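Local coordinates for protein polyphosphate kinase (Porphyromonas gingivalis, PDB 2O8R) that probably catalyses the reversible transfer of the terminal phosphate of ATP to a growing chain of inorganic polyphosphate, with magnesium as cofactor, at residues Val162-Arg167 with Asp211-His216; Ala180-Pro185 with Val219-Tyr224; Ile373-Tyr378 with Ser388-Ala393; Leu540-Gly545 with Asp644-Gln649; Cys573-Asp578 with Ile585-Leu590. The protein carries 3 engineered substitutions. All blocks are in the same frame, centred on the assembly; numbering follows the deposited sequence.

Contact 1. Residues Val162-Arg167 with Asp211-His216; sequences VYLAVR and DIIKEH
Strand 163-167 and the short helix through Asp211-Lys214 keep their backbones apart and meet through side chains: Leu164 and Lys214 form the closest CA pair, 8.3 Å apart, and no hydrogen bond joins the segments. Alternation along the strand turns Leu164 toward the helix. Its two methyls divide the work. CD2 packs on the branch methyl of Ile213, with Leu164 CD2 3.8 Å from Ile213 CG2, and the two side chains lie at a slant to one another. CD1 meets the aliphatic part of Lys214, the lysine running across the leucine at about a right angle. Ile213 offers CG2 because its longer branch, CG1, stands anti to the carbonyl carbon (chi1 -67°), leaving the methyl beside that carbon. The lysine chain is extended beyond CG, which carries Lys214 CE, near its far end, to 4.0 Å from Leu164 CD1. His216 ND1 donates to Ile212 O over 2.9 Å, the acceptor lying near the ring plane, which ties the His216 ring back to a carbonyl four residues earlier; the same ring stacks on Phe135. Leu182 of the neighbouring strand also touches both Leu164 and Ile213, and Ile139 of helix 125-139 packs on Ile213 as well. The result is a helix laid on one face of a mixed, mainly antiparallel sheet in the middle domain of a PPK1-family kinase.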
# COMPACT_ATOMS: atom_id res chain seq x y z
N VAL A 162 -4.93 7.67 -18.91
CA VAL A 162 -4.73 8.00 -20.29
C VAL A 162 -5.65 7.11 -21.08
O VAL A 162 -5.73 5.92 -20.83
CB VAL A 162 -3.30 7.71 -20.71
CG1 VAL A 162 -3.14 7.85 -22.21
CG2 VAL A 162 -2.35 8.63 -20.00
N TYR A 163 -6.38 7.71 -22.02
CA TYR A 163 -7.20 6.94 -22.95
C TYR A 163 -6.80 7.27 -24.37
O TYR A 163 -6.23 8.34 -24.65
CB TYR A 163 -8.68 7.25 -22.80
CG TYR A 163 -9.33 6.82 -21.51
CD1 TYR A 163 -10.31 5.83 -21.51
CD2 TYR A 163 -9.01 7.43 -20.30
CE1 TYR A 163 -10.93 5.45 -20.33
CE2 TYR A 163 -9.62 7.04 -19.12
CZ TYR A 163 -10.58 6.05 -19.14
OH TYR A 163 -11.20 5.68 -17.96
N LEU A 164 -7.11 6.34 -25.27
CA LEU A 164 -6.89 6.52 -26.68
C LEU A 164 -8.25 6.63 -27.33
O LEU A 164 -9.09 5.74 -27.21
CB LEU A 164 -6.17 5.30 -27.23
CG LEU A 164 -4.68 5.32 -27.56
CD1 LEU A 164 -3.96 6.60 -27.19
CD2 LEU A 164 -4.03 4.12 -26.90
N ALA A 165 -8.47 7.75 -28.01
CA ALA A 165 -9.62 7.87 -28.88
C ALA A 165 -9.17 7.50 -30.29
O ALA A 165 -8.23 8.10 -30.82
CB ALA A 165 -10.19 9.25 -28.84
N VAL A 166 -9.83 6.50 -30.87
CA VAL A 166 -9.50 5.96 -32.19
C VAL A 166 -10.58 6.33 -33.20
O VAL A 166 -11.77 6.18 -32.92
CB VAL A 166 -9.43 4.41 -32.16
CG1 VAL A 166 -9.11 3.85 -33.52
CG2 VAL A 166 -8.41 3.93 -31.14
N ARG A 167 -10.17 6.80 -34.38
CA ARG A 167 -11.08 7.04 -35.49
C ARG A 167 -11.07 5.86 -36.45
O ARG A 167 -10.01 5.41 -36.88
CB ARG A 167 -10.67 8.30 -36.25
CG ARG A 167 -11.46 8.56 -37.50
CD ARG A 167 -11.26 9.99 -37.96
NE ARG A 167 -10.01 10.17 -38.68
CZ ARG A 167 -9.56 11.35 -39.09
NH1 ARG A 167 -10.27 12.45 -38.86
NH2 ARG A 167 -8.40 11.43 -39.74
N ASP A 211 1.89 3.74 -26.94
CA ASP A 211 2.50 3.58 -28.25
C ASP A 211 2.33 2.14 -28.76
O ASP A 211 1.90 1.92 -29.88
CB ASP A 211 3.97 4.01 -28.22
CG ASP A 211 4.15 5.52 -28.35
OD1 ASP A 211 3.18 6.23 -28.68
OD2 ASP A 211 5.28 5.99 -28.13
N ILE A 212 2.64 1.17 -27.91
CA ILE A 212 2.45 -0.23 -28.26
C ILE A 212 1.02 -0.49 -28.69
O ILE A 212 0.79 -1.11 -29.73
CB ILE A 212 2.82 -1.18 -27.11
CG1 ILE A 212 4.26 -0.88 -26.63
CG2 ILE A 212 2.64 -2.66 -27.57
CD1 ILE A 212 4.57 -1.45 -25.25
N ILE A 213 0.06 -0.01 -27.90
CA ILE A 213 -1.35 -0.17 -28.24
C ILE A 213 -1.65 0.41 -29.64
O ILE A 213 -2.23 -0.27 -30.49
CB ILE A 213 -2.27 0.42 -27.16
CG1 ILE A 213 -2.14 -0.41 -25.87
CG2 ILE A 213 -3.72 0.43 -27.65
CD1 ILE A 213 -3.10 -0.00 -24.75
N LYS A 214 -1.20 1.64 -29.88
CA LYS A 214 -1.35 2.28 -31.18
C LYS A 214 -0.87 1.41 -32.35
O LYS A 214 -1.49 1.38 -33.41
CB LYS A 214 -0.61 3.62 -31.19
CG LYS A 214 -1.25 4.73 -30.33
CD LYS A 214 -0.53 6.04 -30.56
CE LYS A 214 -1.38 7.24 -30.24
NZ LYS A 214 -0.64 8.46 -30.59
N GLU A 215 0.22 0.69 -32.14
CA GLU A 215 0.85 -0.10 -33.18
C GLU A 215 0.10 -1.42 -33.45
O GLU A 215 0.42 -2.15 -34.39
CB GLU A 215 2.31 -0.36 -32.77
CG GLU A 215 3.25 -0.86 -33.86
CD GLU A 215 3.25 0.02 -35.10
OE1 GLU A 215 3.08 1.25 -34.98
OE2 GLU A 215 3.44 -0.53 -36.21
N HIS A 216 -0.90 -1.72 -32.65
CA HIS A 216 -1.61 -2.99 -32.81
C HIS A 216 -3.12 -2.83 -32.85
O HIS A 216 -3.86 -3.79 -32.66
CB HIS A 216 -1.20 -3.97 -31.70
CG HIS A 216 0.25 -4.33 -31.71
ND1 HIS A 216 1.19 -3.65 -30.96
CD2 HIS A 216 0.92 -5.28 -32.39
CE1 HIS A 216 2.38 -4.18 -31.18
NE2 HIS A 216 2.25 -5.17 -32.04

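Contact 2. Residues Ala180-Pro185 with Val219-Tyr224; sequences ALLNVP and VVFPGY
Leu182 holds CG between its backbone N and carbonyl carbon (chi1 48°), a crowded position that swings CD2 out toward Val220, while Phe221 sets CG beside its own backbone N (chi1 -55°) and lowers its ring toward the strand. The two thereby close a small apolar core in the middle domain, where Val220, at the end of the weakly bonded helix 217-220, and Phe221, first residue of a type I turn, pack on strand 178-183 of the mixed sheet. Leu182 and Val220 reach for each other tip to tip, with Leu182 CD2 3.9 Å from Val220 CG1. That leucine methyl is shared, since Leu182 CD2 is also 3.9 Å from Phe221 CE2. Within 219-224, Val220 CG1 lies over one face of the phenyl ring, 3.5 Å above its plane and displaced toward the rim. A backbone hydrogen bond from Tyr224 N to Phe221 O closes the turn. Leu168 of strand 163-169 touches both Ala180 and Phe221, and Val153 of the second subunit packs on Phe221, which therefore also takes part in the dimer contact. Two strand positions before Leu182, Ala180 CB comes obliquely to the far end of the ring, 3.7 Å from Phe221 CZ.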
# COMPACT_ATOMS: atom_id res chain seq x y z
N ALA A 180 -13.89 5.22 -31.44
CA ALA A 180 -13.77 4.29 -30.33
C ALA A 180 -12.86 4.80 -29.22
O ALA A 180 -11.97 5.64 -29.43
CB ALA A 180 -13.30 2.95 -30.82
N LEU A 181 -13.11 4.29 -28.03
CA LEU A 181 -12.35 4.68 -26.88
C LEU A 181 -11.71 3.43 -26.35
O LEU A 181 -12.41 2.43 -26.15
CB LEU A 181 -13.29 5.24 -25.81
CG LEU A 181 -12.69 5.90 -24.58
CD1 LEU A 181 -12.05 7.22 -24.93
CD2 LEU A 181 -13.79 6.13 -23.57
N LEU A 182 -10.40 3.45 -26.14
CA LEU A 182 -9.82 2.40 -25.30
C LEU A 182 -8.86 2.83 -24.17
O LEU A 182 -8.35 3.96 -24.14
CB LEU A 182 -9.31 1.20 -26.10
CG LEU A 182 -8.43 1.37 -27.32
CD1 LEU A 182 -7.00 1.59 -26.88
CD2 LEU A 182 -8.53 0.13 -28.16
N ASN A 183 -8.68 1.89 -23.24
CA ASN A 183 -7.96 2.14 -22.01
C ASN A 183 -6.50 1.83 -22.18
O ASN A 183 -6.13 0.92 -22.92
CB ASN A 183 -8.54 1.27 -20.89
CG ASN A 183 -8.76 -0.17 -21.32
OD1 ASN A 183 -9.16 -0.45 -22.45
ND2 ASN A 183 -8.50 -1.09 -20.41
N VAL A 184 -5.65 2.58 -21.49
CA VAL A 184 -4.26 2.18 -21.40
C VAL A 184 -4.04 1.64 -19.99
O VAL A 184 -3.98 2.40 -19.03
CB VAL A 184 -3.29 3.29 -21.88
CG1 VAL A 184 -4.00 4.13 -22.90
CG2 VAL A 184 -2.82 4.15 -20.75
N PRO A 185 -3.98 0.32 -19.87
CA PRO A 185 -4.09 -0.37 -18.58
C PRO A 185 -2.88 -0.18 -17.68
O PRO A 185 -2.21 -1.16 -17.33
CB PRO A 185 -4.24 -1.84 -18.97
CG PRO A 185 -3.62 -1.95 -20.31
CD PRO A 185 -3.76 -0.62 -20.99
N VAL A 219 -5.49 -5.25 -34.76
CA VAL A 219 -5.96 -6.54 -34.23
C VAL A 219 -7.20 -6.36 -33.35
O VAL A 219 -8.02 -7.27 -33.20
CB VAL A 219 -4.84 -7.36 -33.50
CG1 VAL A 219 -3.44 -6.93 -33.96
CG2 VAL A 219 -4.96 -7.28 -32.00
N VAL A 220 -7.34 -5.15 -32.80
CA VAL A 220 -8.45 -4.83 -31.91
C VAL A 220 -9.69 -4.51 -32.75
O VAL A 220 -10.82 -4.84 -32.39
CB VAL A 220 -8.08 -3.64 -30.99
CG1 VAL A 220 -9.26 -3.16 -30.19
CG2 VAL A 220 -6.95 -4.05 -30.06
N PHE A 221 -9.46 -3.90 -33.91
CA PHE A 221 -10.55 -3.58 -34.81
C PHE A 221 -10.34 -4.22 -36.18
O PHE A 221 -10.06 -3.52 -37.16
CB PHE A 221 -10.66 -2.06 -34.94
CG PHE A 221 -10.80 -1.34 -33.63
CD1 PHE A 221 -12.05 -1.21 -33.03
CD2 PHE A 221 -9.69 -0.78 -33.00
CE1 PHE A 221 -12.18 -0.54 -31.81
CE2 PHE A 221 -9.82 -0.11 -31.79
CZ PHE A 221 -11.07 0.01 -31.20
N PRO A 222 -10.49 -5.56 -36.27
CA PRO A 222 -10.21 -6.25 -37.53
C PRO A 222 -11.09 -5.79 -38.70
O PRO A 222 -10.61 -5.69 -39.82
CB PRO A 222 -10.49 -7.71 -37.19
CG PRO A 222 -11.39 -7.66 -36.01
CD PRO A 222 -10.92 -6.50 -35.23
N GLY A 223 -12.35 -5.49 -38.43
CA GLY A 223 -13.26 -5.07 -39.48
C GLY A 223 -13.26 -3.59 -39.79
O GLY A 223 -14.26 -3.05 -40.27
N TYR A 224 -12.15 -2.91 -39.51
CA TYR A 224 -12.02 -1.48 -39.81
C TYR A 224 -10.64 -1.15 -40.30
O TYR A 224 -9.69 -1.88 -40.06
CB TYR A 224 -12.25 -0.63 -38.56
CG TYR A 224 -13.57 -0.80 -37.88
CD1 TYR A 224 -14.65 0.03 -38.18
CD2 TYR A 224 -13.75 -1.78 -36.91
CE1 TYR A 224 -15.87 -0.12 -37.55
CE2 TYR A 224 -14.97 -1.94 -36.27
CZ TYR A 224 -16.02 -1.11 -36.59
OH TYR A 224 -17.23 -1.28 -35.95

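Contact 3. Residues Ile373-Tyr378 with Ser388-Ala393; sequences IRLTQY and SALEAA
Apolar packing alone joins strand 373-377 to helix 388-393, two parts of a beta-alpha-beta crossover in the first C-terminal, phospholipase D-like domain; the crossover goes on to strand 399-404. The short axes approach to 10.5 Å and run at 151°, so the helix returns roughly antiparallel to the strand it has just left. Among the branched side chains, Leu390 is central. Its CB does not aim straight at the strand, but CG lies anti to the carbonyl carbon (chi1 -69°) and the fork spans two strand residues, one methyl to each. One prong, Leu390 CD2, rests 3.8 Å from Ile373 CG2, and the other turns to Leu375; both pairs meet at a slant. Ile373 and Leu375, alternate residues of the strand, thus present side chains on the same face of the sheet. Methyl-to-methyl packing with an alanine closes the Ile373 end: Ile373 CD1 reaches 3.7 Å to Ala393 CB, one helical turn on from Leu390. Polar links lie on the other side of the strand, where Thr376 OG1 is hydrogen-bonded to Ala440 O and Thr442 N. Val400 of the next strand touches Leu390, and Leu361 and Ala364 of helix 355-365 touch Ile373, continuing the apolar layer. At the second prong, Leu390 CD1 lies 3.6 Å from Leu375 CD2.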
# COMPACT_ATOMS: atom_id res chain seq x y z
N ILE A 373 2.95 10.32 26.81
CA ILE A 373 3.44 10.78 25.52
C ILE A 373 2.26 11.32 24.72
O ILE A 373 1.20 10.70 24.66
CB ILE A 373 4.07 9.64 24.73
CG1 ILE A 373 5.14 8.94 25.55
CG2 ILE A 373 4.64 10.16 23.43
CD1 ILE A 373 5.67 7.67 24.92
N ARG A 374 2.44 12.50 24.14
CA ARG A 374 1.38 13.15 23.38
C ARG A 374 1.99 13.75 22.13
O ARG A 374 3.02 14.42 22.20
CB ARG A 374 0.75 14.26 24.22
CG ARG A 374 0.31 13.78 25.59
CD ARG A 374 0.06 14.92 26.54
NE ARG A 374 -1.16 15.67 26.26
CZ ARG A 374 -2.40 15.19 26.38
NH1 ARG A 374 -2.60 13.93 26.77
NH2 ARG A 374 -3.43 15.96 26.11
N LEU A 375 1.37 13.48 20.98
CA LEU A 375 1.85 14.07 19.73
C LEU A 375 0.77 14.39 18.68
O LEU A 375 -0.37 13.89 18.71
CB LEU A 375 2.98 13.23 19.12
CG LEU A 375 2.67 12.24 18.00
CD1 LEU A 375 3.95 11.83 17.29
CD2 LEU A 375 1.96 11.04 18.56
N THR A 376 1.16 15.23 17.73
CA THR A 376 0.28 15.53 16.63
C THR A 376 0.69 14.67 15.44
O THR A 376 1.83 14.22 15.37
CB THR A 376 0.32 17.04 16.31
OG1 THR A 376 1.68 17.46 16.16
CG2 THR A 376 -0.29 17.83 17.45
N GLN A 377 -0.25 14.42 14.52
CA GLN A 377 -0.02 13.62 13.32
C GLN A 377 -0.97 14.10 12.22
O GLN A 377 -2.16 14.31 12.49
CB GLN A 377 -0.31 12.14 13.61
CG GLN A 377 0.91 11.28 13.91
CD GLN A 377 1.35 10.43 12.72
OE1 GLN A 377 2.16 9.51 12.87
NE2 GLN A 377 0.83 10.74 11.54
N TYR A 378 -0.47 14.28 10.99
CA TYR A 378 -1.33 14.70 9.88
C TYR A 378 -2.51 13.74 9.67
O TYR A 378 -3.66 14.14 9.77
CB TYR A 378 -0.55 14.87 8.57
CG TYR A 378 -1.45 15.10 7.36
CD1 TYR A 378 -2.19 16.27 7.23
CD2 TYR A 378 -1.54 14.15 6.35
CE1 TYR A 378 -3.01 16.49 6.13
CE2 TYR A 378 -2.36 14.36 5.24
CZ TYR A 378 -3.09 15.53 5.14
OH TYR A 378 -3.90 15.74 4.04
N SER A 388 4.49 2.28 16.05
CA SER A 388 4.97 1.12 16.76
C SER A 388 5.56 1.47 18.11
O SER A 388 5.22 0.84 19.12
CB SER A 388 5.99 0.38 15.90
OG SER A 388 5.32 -0.46 14.98
N ALA A 389 6.42 2.49 18.15
CA ALA A 389 6.99 2.94 19.41
C ALA A 389 5.88 3.38 20.35
O ALA A 389 5.92 3.08 21.54
CB ALA A 389 7.99 4.06 19.19
N LEU A 390 4.88 4.07 19.81
CA LEU A 390 3.75 4.53 20.60
C LEU A 390 2.90 3.38 21.13
O LEU A 390 2.47 3.40 22.27
CB LEU A 390 2.87 5.49 19.79
CG LEU A 390 3.46 6.85 19.45
CD1 LEU A 390 2.57 7.51 18.45
CD2 LEU A 390 3.64 7.75 20.68
N GLU A 391 2.66 2.37 20.29
CA GLU A 391 1.92 1.19 20.70
C GLU A 391 2.61 0.50 21.88
O GLU A 391 1.96 0.21 22.89
CB GLU A 391 1.74 0.21 19.54
CG GLU A 391 0.61 0.59 18.58
CD GLU A 391 0.15 -0.56 17.69
OE1 GLU A 391 0.48 -1.73 17.99
OE2 GLU A 391 -0.55 -0.29 16.69
N ALA A 392 3.92 0.27 21.76
CA ALA A 392 4.74 -0.25 22.86
C ALA A 392 4.51 0.52 24.16
O ALA A 392 4.36 -0.08 25.23
CB ALA A 392 6.22 -0.22 22.47
N ALA A 393 4.49 1.85 24.06
CA ALA A 393 4.36 2.70 25.22
C ALA A 393 3.00 2.55 25.87
O ALA A 393 2.89 2.46 27.09
CB ALA A 393 4.61 4.14 24.85

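Contact 4. Residues Leu540-Gly545 with Asp644-Gln649; sequences LLKMNG and DILEIQ
Helix 636-651 packs on a face of the mixed sheet in the second C-terminal, phospholipase D-like domain, and this contact is where it crosses strand 538-543, with short axes 10.3 Å apart at 78°. Leu540 and Leu646 slide past each other in opposite directions, Leu540 CG lying 3.9 Å from Leu646 CD1 and Leu540 CD2 3.9 Å from Leu646 CB. The other methyl of the helix leucine serves the next strand residue facing the helix: Leu646 CD2 is 3.9 Å from Lys542 CD, against its aliphatic part. Lys542 is extended as far as CE and then bends at its last torsion (chi4 77°), which carries the ammonium group to Gln649. There Lys542 NZ donates to Gln649 OE1 over 2.8 Å, in the carbonyl plane and on a lone pair, with a C=O...N angle of 126°. The lysine and glutamine chains cross at about a right angle. Glu596 binds both polar ends: its OE1 forms a salt bridge with Lys542 NZ and accepts a hydrogen bond from Gln649 NE2. Two acceptors thus grip the buried ammonium, and the amide's rotation is set by accepting at OE1 and donating at NE2. The lysine side chain lies about 6 Å from that of Arg570 and about 7 Å from that of His597, both predicted to bind ATP; Lys542, Gln649 and Glu596 could form a second shell of the nucleotide site.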
# COMPACT_ATOMS: atom_id res chain seq x y z
N LEU A 540 14.87 38.39 8.80
CA LEU A 540 15.16 37.28 7.90
C LEU A 540 14.05 36.27 8.07
O LEU A 540 13.90 35.68 9.13
CB LEU A 540 16.54 36.69 8.22
CG LEU A 540 17.17 35.61 7.32
CD1 LEU A 540 16.69 35.63 5.88
CD2 LEU A 540 18.68 35.74 7.37
N LEU A 541 13.26 36.09 7.01
CA LEU A 541 12.03 35.32 7.09
C LEU A 541 11.96 34.25 6.00
O LEU A 541 12.02 34.56 4.81
CB LEU A 541 10.85 36.26 6.94
CG LEU A 541 10.57 37.39 7.91
CD1 LEU A 541 9.41 38.17 7.34
CD2 LEU A 541 10.23 36.85 9.29
N LYS A 542 11.82 32.98 6.40
CA LYS A 542 11.74 31.88 5.44
C LYS A 542 10.47 31.08 5.62
O LYS A 542 10.19 30.61 6.71
CB LYS A 542 12.93 30.95 5.59
CG LYS A 542 12.84 29.70 4.74
CD LYS A 542 14.03 28.78 4.99
CE LYS A 542 13.92 27.55 4.17
NZ LYS A 542 14.31 27.91 2.81
N MSE A 543 9.71 30.93 4.54
CA MSE A 543 8.52 30.10 4.57
C MSE A 543 8.10 29.56 3.20
O MSE A 543 8.67 29.93 2.17
CB MSE A 543 7.38 30.88 5.18
CG MSE A 543 6.96 32.07 4.38
SE MSE A 543 6.12 33.38 5.55
CE MSE A 543 6.12 32.34 7.23
N ASN A 544 7.13 28.66 3.21
CA ASN A 544 6.66 28.05 1.99
C ASN A 544 5.76 29.02 1.26
O ASN A 544 5.76 29.08 0.04
CB ASN A 544 5.92 26.73 2.26
CG ASN A 544 6.84 25.63 2.79
OD1 ASN A 544 6.83 25.32 3.98
ND2 ASN A 544 7.63 25.04 1.90
N GLY A 545 5.02 29.82 2.03
CA GLY A 545 4.08 30.75 1.43
C GLY A 545 3.84 32.03 2.21
O GLY A 545 3.78 32.02 3.43
N ASP A 644 23.41 31.12 10.54
CA ASP A 644 24.50 30.69 9.67
C ASP A 644 23.90 30.05 8.42
O ASP A 644 24.22 30.44 7.29
CB ASP A 644 25.39 29.68 10.38
CG ASP A 644 26.38 30.33 11.33
OD1 ASP A 644 26.67 31.53 11.19
OD2 ASP A 644 26.89 29.61 12.21
N ILE A 645 23.01 29.09 8.65
CA ILE A 645 22.34 28.32 7.61
C ILE A 645 21.55 29.22 6.66
O ILE A 645 21.74 29.16 5.44
CB ILE A 645 21.43 27.24 8.25
CG1 ILE A 645 22.29 26.09 8.80
CG2 ILE A 645 20.42 26.69 7.24
CD1 ILE A 645 21.64 25.35 9.93
N LEU A 646 20.70 30.07 7.22
CA LEU A 646 19.95 31.02 6.40
C LEU A 646 20.87 31.93 5.60
O LEU A 646 20.52 32.32 4.48
CB LEU A 646 19.01 31.85 7.26
CG LEU A 646 17.89 31.03 7.89
CD1 LEU A 646 17.00 31.95 8.64
CD2 LEU A 646 17.10 30.25 6.83
N GLU A 647 22.03 32.27 6.16
CA GLU A 647 23.00 33.09 5.45
C GLU A 647 23.57 32.31 4.30
O GLU A 647 23.68 32.83 3.19
CB GLU A 647 24.13 33.57 6.37
CG GLU A 647 23.75 34.79 7.19
CD GLU A 647 24.80 35.14 8.20
OE1 GLU A 647 25.99 34.79 7.99
OE2 GLU A 647 24.45 35.78 9.22
N ILE A 648 23.89 31.04 4.55
CA ILE A 648 24.25 30.15 3.44
C ILE A 648 23.17 30.18 2.35
O ILE A 648 23.49 30.31 1.17
CB ILE A 648 24.48 28.71 3.90
CG1 ILE A 648 25.58 28.69 4.96
CG2 ILE A 648 24.82 27.84 2.71
CD1 ILE A 648 26.03 27.32 5.39
N GLN A 649 21.90 30.10 2.73
CA GLN A 649 20.86 30.15 1.71
C GLN A 649 20.89 31.48 0.94
O GLN A 649 20.82 31.48 -0.29
CB GLN A 649 19.47 29.83 2.28
CG GLN A 649 19.36 28.44 2.90
CD GLN A 649 17.94 27.90 2.91
OE1 GLN A 649 16.97 28.65 3.03
NE2 GLN A 649 17.81 26.58 2.80

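Contact 5. Residues Cys573-Asp578 with Ile585-Leu590; sequences CCLVPD and IRVTRL
Val587 pushes its two methyls at the loop Cys573-Asp578, and residues of that loop close round it as a shallow hollow. One wall is proline: Pro577 CB stands 4.0 Å from Val587 CG2. Leu575 makes another, its CD2 4.2 Å from the same valine methyl. The sulfur of Cys573 borders the second methyl more loosely, with SG 4.5 Å from Val587 CG1. Strand 585-589 belongs to the mixed sheet of the second C-terminal, phospholipase D-like domain, and the irregular loop, which follows strand 564-569, folds back over the sheet before the chain enters strand 585-589; the closest CA pair, Pro577 and Ile585, is 6.6 Å apart. Two residues before Val587, Ile585 faces the loop too. With CG1 anti to the carbonyl carbon (chi1 -45°), it reaches toward Leu575 tip to tip, and Ile585 CD1 settles at the leucine fork, 3.9 Å from Leu575 CD1 and 4.1 Å from Leu575 CD2. Leu567 of the adjoining strand touches Leu575, Ile585 and Val587, while Ile552 and Tyr556 of helix 549-560 pack against Leu575. Phe11, from the N-terminal part of the chain, lies against Pro577.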
# COMPACT_ATOMS: atom_id res chain seq x y z
N CYS A 573 4.04 33.77 -3.23
CA CYS A 573 4.34 35.05 -2.62
C CYS A 573 3.54 36.18 -3.28
O CYS A 573 3.63 36.38 -4.48
CB CYS A 573 5.82 35.33 -2.73
SG CYS A 573 6.31 36.73 -1.73
N CYS A 574 2.78 36.91 -2.48
CA CYS A 574 1.89 37.96 -3.00
C CYS A 574 2.43 39.34 -2.73
O CYS A 574 1.86 40.33 -3.19
CB CYS A 574 0.50 37.87 -2.39
SG CYS A 574 -0.39 36.37 -2.81
N LEU A 575 3.51 39.41 -1.96
CA LEU A 575 4.23 40.65 -1.79
C LEU A 575 4.99 40.88 -3.08
O LEU A 575 5.66 39.99 -3.57
CB LEU A 575 5.19 40.53 -0.61
CG LEU A 575 5.99 41.76 -0.20
CD1 LEU A 575 6.16 41.78 1.31
CD2 LEU A 575 7.34 41.80 -0.89
N VAL A 576 4.87 42.08 -3.63
CA VAL A 576 5.53 42.41 -4.89
C VAL A 576 6.80 43.22 -4.68
O VAL A 576 6.76 44.32 -4.13
CB VAL A 576 4.53 42.98 -5.95
CG1 VAL A 576 3.37 43.67 -5.30
CG2 VAL A 576 5.22 43.84 -7.01
N PRO A 577 7.93 42.65 -5.11
CA PRO A 577 9.23 43.25 -4.85
C PRO A 577 9.56 44.34 -5.86
O PRO A 577 8.83 44.52 -6.84
CB PRO A 577 10.19 42.08 -5.03
CG PRO A 577 9.53 41.22 -6.05
CD PRO A 577 8.04 41.40 -5.87
N ASP A 578 10.65 45.06 -5.60
CA ASP A 578 11.16 46.10 -6.49
C ASP A 578 10.13 47.20 -6.72
O ASP A 578 9.90 47.63 -7.84
CB ASP A 578 11.60 45.51 -7.83
CG ASP A 578 12.60 44.38 -7.68
OD1 ASP A 578 13.30 44.33 -6.64
OD2 ASP A 578 12.68 43.55 -8.61
N ILE A 585 12.99 45.46 0.61
CA ILE A 585 12.76 44.03 0.66
C ILE A 585 13.44 43.29 -0.49
O ILE A 585 13.36 43.71 -1.64
CB ILE A 585 11.24 43.71 0.67
CG1 ILE A 585 10.52 44.62 1.67
CG2 ILE A 585 11.01 42.23 1.03
CD1 ILE A 585 9.06 44.33 1.88
N ARG A 586 14.13 42.20 -0.16
CA ARG A 586 14.65 41.25 -1.17
C ARG A 586 13.92 39.92 -1.05
O ARG A 586 13.79 39.37 0.03
CB ARG A 586 16.16 41.02 -1.01
CG ARG A 586 17.01 42.18 -1.46
CD ARG A 586 18.45 41.78 -1.77
NE ARG A 586 19.05 40.85 -0.81
CZ ARG A 586 19.47 41.15 0.42
NH1 ARG A 586 19.32 42.38 0.94
NH2 ARG A 586 20.02 40.20 1.16
N VAL A 587 13.45 39.41 -2.18
CA VAL A 587 12.69 38.17 -2.21
C VAL A 587 13.46 37.07 -2.93
O VAL A 587 13.74 37.15 -4.14
CB VAL A 587 11.33 38.37 -2.87
CG1 VAL A 587 10.60 37.05 -3.01
CG2 VAL A 587 10.50 39.35 -2.06
N THR A 588 13.78 36.03 -2.18
CA THR A 588 14.49 34.90 -2.73
C THR A 588 13.62 33.66 -2.73
O THR A 588 13.06 33.28 -1.70
CB THR A 588 15.78 34.64 -1.95
OG1 THR A 588 16.60 35.81 -2.01
CG2 THR A 588 16.54 33.45 -2.53
N ARG A 589 13.47 33.05 -3.89
CA ARG A 589 12.90 31.73 -3.99
C ARG A 589 14.02 30.72 -4.21
O ARG A 589 14.75 30.79 -5.20
CB ARG A 589 11.92 31.67 -5.14
CG ARG A 589 11.54 30.28 -5.56
CD ARG A 589 10.62 30.37 -6.75
NE ARG A 589 9.31 30.82 -6.31
CZ ARG A 589 8.46 31.51 -7.06
NH1 ARG A 589 8.79 31.84 -8.30
NH2 ARG A 589 7.29 31.87 -6.56
N LEU A 590 14.16 29.80 -3.26
CA LEU A 590 15.11 28.71 -3.39
C LEU A 590 14.37 27.42 -3.68
O LEU A 590 13.58 26.95 -2.86
CB LEU A 590 15.94 28.57 -2.11
CG LEU A 590 16.97 27.45 -2.17
CD1 LEU A 590 17.96 27.69 -3.31
CD2 LEU A 590 17.69 27.29 -0.82

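Overall arrangement
The five contacts repeat one device, a sheet face covered by helices or loops. Contacts 1 and 2 share the middle-domain sheet, centres about 7 Å apart, their strands joined by a probable backbone hydrogen bond, Val166 N to Ala180 O, 2.7 Å. Contacts 4 and 5 share another sheet, centres about 13 Å apart, and touch where Gln649 meets Leu590. The centre of contact 3 is about 31 Å from that of contact 4. Contact 4 lies beside predicted ATP-binding residues; between side chains, Cys573 of contact 5 is about 9 Å from one of them, Arg570, and Leu375 of contact 3 about 12 Å from Arg379, predicted to bind magnesium. Contacts 1 and 2 are remote; contacts 2 and 3 touch the second subunit.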